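Local coordinates for protein putative tagatose-6-phosphate ketose/aldose isomerase (Escherichia coli, PDB 3C3J) that belongs to the SIS-domain proteins and carries two SIS domains, each with a parallel sheet flanked by helices, at residues Arg25-Ser30 and Gln195-Val200. Residues are numbered along the deposited sequence; the frame is centred on the assembly and turned at random.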
ATOM      1  N   ARG A  25      -7.166  26.836 -11.236  1.00 12.05           N
ATOM      2  CA  ARG A  25      -8.374  27.622 -11.148  1.00 13.52           C
ATOM      3  C   ARG A  25      -9.461  26.880 -10.391  1.00 13.32           C
ATOM      4  O   ARG A  25     -10.168  27.468  -9.579  1.00 12.42           O
ATOM      5  CB  ARG A  25      -8.875  27.955 -12.551  1.00 13.38           C
ATOM      6  CG  ARG A  25     -10.055  28.891 -12.592  1.00 14.29           C
ATOM      7  CD  ARG A  25     -10.273  29.361 -13.973  1.00 14.63           C
ATOM      8  NE  ARG A  25     -10.602  28.221 -14.825  1.00 15.69           N
ATOM      9  CZ  ARG A  25     -10.777  28.296 -16.133  1.00 16.19           C
ATOM     10  NH1 ARG A  25     -10.633  29.443 -16.756  1.00 15.51           N
ATOM     11  NH2 ARG A  25     -11.094  27.213 -16.813  1.00 18.32           N
ATOM     12  N   ALA A  26      -9.585  25.585 -10.669  1.00 13.35           N
ATOM     13  CA  ALA A  26     -10.587  24.748  -9.989  1.00 13.39           C
ATOM     14  C   ALA A  26     -10.326  24.660  -8.473  1.00 12.99           C
ATOM     15  O   ALA A  26     -11.271  24.688  -7.663  1.00 13.05           O
ATOM     16  CB  ALA A  26     -10.642  23.349 -10.636  1.00 13.08           C
ATOM     17  N   TRP A  27      -9.056  24.587  -8.087  1.00 13.15           N
ATOM     18  CA  TRP A  27      -8.688  24.476  -6.670  1.00 13.51           C
ATOM     19  C   TRP A  27      -9.195  25.679  -5.886  1.00 13.40           C
ATOM     20  O   TRP A  27      -9.830  25.538  -4.845  1.00 12.05           O
ATOM     21  CB  TRP A  27      -7.175  24.344  -6.516  1.00 13.73           C
ATOM     22  CG  TRP A  27      -6.605  23.143  -7.190  1.00 13.24           C
ATOM     23  CD1 TRP A  27      -7.295  22.028  -7.595  1.00 13.62           C
ATOM     24  CD2 TRP A  27      -5.241  22.908  -7.512  1.00 12.72           C
ATOM     25  NE1 TRP A  27      -6.462  21.142  -8.159  1.00 13.37           N
ATOM     26  CE2 TRP A  27      -5.184  21.647  -8.141  1.00 15.21           C
ATOM     27  CE3 TRP A  27      -4.059  23.643  -7.356  1.00 12.94           C
ATOM     28  CZ2 TRP A  27      -3.984  21.090  -8.600  1.00 12.64           C
ATOM     29  CZ3 TRP A  27      -2.850  23.084  -7.826  1.00 12.71           C
ATOM     30  CH2 TRP A  27      -2.827  21.828  -8.423  1.00 14.14           C
ATOM     31  N   ILE A  28      -8.954  26.867  -6.421  1.00 13.08           N
ATOM     32  CA  ILE A  28      -9.328  28.105  -5.745  1.00 13.83           C
ATOM     33  C   ILE A  28     -10.855  28.311  -5.757  1.00 13.47           C
ATOM     34  O   ILE A  28     -11.413  28.753  -4.772  1.00 13.29           O
ATOM     35  CB  ILE A  28      -8.516  29.306  -6.295  1.00 13.25           C
ATOM     36  CG1 ILE A  28      -7.029  29.046  -6.088  1.00 14.95           C
ATOM     37  CG2 ILE A  28      -8.886  30.579  -5.563  1.00 13.27           C
ATOM     38  CD1 ILE A  28      -6.680  28.537  -4.675  1.00 15.23           C
ATOM     39  N   ARG A  29     -11.515  27.910  -6.841  1.00 13.75           N
ATOM     40  CA  ARG A  29     -12.955  27.875  -6.921  1.00 14.06           C
ATOM     41  C   ARG A  29     -13.521  26.980  -5.826  1.00 13.69           C
ATOM     42  O   ARG A  29     -14.454  27.382  -5.134  1.00 13.06           O
ATOM     43  CB  ARG A  29     -13.412  27.390  -8.304  1.00 14.11           C
ATOM     44  CG  ARG A  29     -13.555  28.522  -9.296  1.00 15.27           C
ATOM     45  CD  ARG A  29     -13.624  28.073 -10.741  1.00 14.92           C
ATOM     46  NE  ARG A  29     -14.665  27.095 -11.073  1.00 16.46           N
ATOM     47  CZ  ARG A  29     -15.955  27.362 -11.215  1.00 14.92           C
ATOM     48  NH1 ARG A  29     -16.787  26.390 -11.569  1.00 15.21           N
ATOM     49  NH2 ARG A  29     -16.444  28.569 -10.954  1.00 16.12           N
ATOM     50  N   SER A  30     -12.925  25.805  -5.612  1.00 13.45           N
ATOM     51  CA  SER A  30     -13.483  24.916  -4.601  1.00 14.49           C
ATOM     52  C   SER A  30     -13.303  25.506  -3.187  1.00 14.17           C
ATOM     53  O   SER A  30     -14.238  25.466  -2.367  1.00 13.20           O
ATOM     54  CB  SER A  30     -12.883  23.522  -4.653  1.00 14.21           C
ATOM     55  OG  SER A  30     -13.680  22.685  -3.837  1.00 15.84           O
ATOM     56  N   GLN A 195      -6.726  31.384   0.945  1.00 19.74           N
ATOM     57  CA  GLN A 195      -5.604  32.304   0.866  1.00 19.38           C
ATOM     58  C   GLN A 195      -4.268  31.577   0.678  1.00 18.59           C
ATOM     59  O   GLN A 195      -3.583  31.782  -0.352  1.00 17.85           O
ATOM     60  CB  GLN A 195      -5.555  33.239   2.097  1.00 20.56           C
ATOM     61  CG  GLN A 195      -6.618  34.351   2.028  1.00 23.81           C
ATOM     62  CD  GLN A 195      -6.522  35.188   0.730  1.00 29.86           C
ATOM     63  OE1 GLN A 195      -5.500  35.839   0.457  1.00 35.04           O
ATOM     64  NE2 GLN A 195      -7.582  35.156  -0.074  1.00 31.27           N
ATOM     65  N   THR A 196      -3.906  30.730   1.646  1.00 17.03           N
ATOM     66  CA  THR A 196      -2.610  30.034   1.598  1.00 17.01           C
ATOM     67  C   THR A 196      -2.486  29.168   0.338  1.00 16.11           C
ATOM     68  O   THR A 196      -1.415  29.114  -0.276  1.00 15.87           O
ATOM     69  CB  THR A 196      -2.328  29.172   2.868  1.00 16.26           C
ATOM     70  OG1 THR A 196      -3.279  28.109   2.947  1.00 16.40           O
ATOM     71  CG2 THR A 196      -2.395  30.008   4.164  1.00 18.17           C
ATOM     72  N   PHE A 197      -3.579  28.535  -0.080  1.00 16.02           N
ATOM     73  CA  PHE A 197      -3.516  27.617  -1.215  1.00 16.00           C
ATOM     74  C   PHE A 197      -3.318  28.329  -2.531  1.00 15.66           C
ATOM     75  O   PHE A 197      -2.933  27.702  -3.506  1.00 15.90           O
ATOM     76  CB  PHE A 197      -4.726  26.679  -1.281  1.00 15.87           C
ATOM     77  CG  PHE A 197      -4.429  25.343  -1.915  1.00 14.88           C
ATOM     78  CD1 PHE A 197      -3.633  24.393  -1.266  1.00 16.19           C
ATOM     79  CD2 PHE A 197      -4.934  25.031  -3.183  1.00 15.38           C
ATOM     80  CE1 PHE A 197      -3.358  23.148  -1.865  1.00 15.81           C
ATOM     81  CE2 PHE A 197      -4.657  23.785  -3.786  1.00 15.21           C
ATOM     82  CZ  PHE A 197      -3.873  22.851  -3.131  1.00 15.77           C
ATOM     83  N   ARG A 198      -3.568  29.635  -2.580  1.00 16.80           N
ATOM     84  CA  ARG A 198      -3.228  30.401  -3.798  1.00 17.27           C
ATOM     85  C   ARG A 198      -1.747  30.297  -4.152  1.00 16.59           C
ATOM     86  O   ARG A 198      -1.394  30.373  -5.316  1.00 16.17           O
ATOM     87  CB  ARG A 198      -3.640  31.876  -3.672  1.00 17.26           C
ATOM     88  CG  ARG A 198      -5.134  32.071  -3.714  1.00 19.79           C
ATOM     89  CD  ARG A 198      -5.518  33.488  -3.361  1.00 21.23           C
ATOM     90  NE  ARG A 198      -6.948  33.570  -3.107  1.00 25.08           N
ATOM     91  CZ  ARG A 198      -7.866  33.815  -4.036  1.00 26.60           C
ATOM     92  NH1 ARG A 198      -7.515  34.025  -5.303  1.00 27.44           N
ATOM     93  NH2 ARG A 198      -9.145  33.838  -3.687  1.00 24.37           N
ATOM     94  N   ASP A 199      -0.874  30.127  -3.166  1.00 16.33           N
ATOM     95  CA  ASP A 199       0.561  29.911  -3.468  1.00 16.57           C
ATOM     96  C   ASP A 199       0.762  28.577  -4.191  1.00 16.49           C
ATOM     97  O   ASP A 199       1.653  28.443  -5.025  1.00 16.53           O
ATOM     98  CB  ASP A 199       1.412  29.950  -2.203  1.00 16.79           C
ATOM     99  CG  ASP A 199       1.311  31.288  -1.464  1.00 18.92           C
ATOM    100  OD1 ASP A 199       1.050  32.315  -2.120  1.00 20.83           O
ATOM    101  OD2 ASP A 199       1.479  31.318  -0.221  1.00 21.09           O
ATOM    102  N   VAL A 200      -0.071  27.582  -3.859  1.00 15.80           N
ATOM    103  CA  VAL A 200       0.055  26.256  -4.476  1.00 15.48           C
ATOM    104  C   VAL A 200      -0.493  26.313  -5.903  1.00 14.83           C
ATOM    105  O   VAL A 200       0.148  25.828  -6.842  1.00 14.19           O
ATOM    106  CB  VAL A 200      -0.636  25.149  -3.604  1.00 15.06           C
ATOM    107  CG1 VAL A 200      -0.502  23.765  -4.249  1.00 15.22           C
ATOM    108  CG2 VAL A 200      -0.063  25.146  -2.176  1.00 14.30           C
TER
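Trp-27 meets Phe-197 from its first side-chain carbon onward. Trp-27 CB lies in the plane of the Phe-197 ring, at its edge, 3.8 Å from Phe-197 CE2. Moving outward, Trp-27 CG and CD2 pass Phe-197 CE2, and the closest approach is Trp-27 CE3 to Phe-197 CE2 at 3.6 Å. The two rings meet obliquely, with planes at 65°. Farther along, Trp-27 CZ3 reaches Val-200 CG1 at 4.3 Å, and the carbonyl O of Val-200 lies at the indole edge. Trp-27 NE1 turns to a different partner, hydrogen-bonding Thr-177 OG1. Val-200 CB also covers one face of the Phe-197 ring, over its centre.

Ile-28 uses both branches. With CG2 anti to the backbone N, CG1 carries CD1 onto the opposing backbone, 3.9 Å from Arg-198 N, the Phe-197 ring edge beside it; Ile-28 CG2 lies over one guanidinium face, offset toward the rim, 3.7 Å from Arg-198 CZ. No hydrogen bond joins the two segments.

The contact packs the early part of helix 23-49 against the type I turn 195-198 that leads into helix 198-210, where helix 174-187 of the first SIS domain meets helix 335-356 of the second, whose Phe-340 stands edge-to-face with Phe-197.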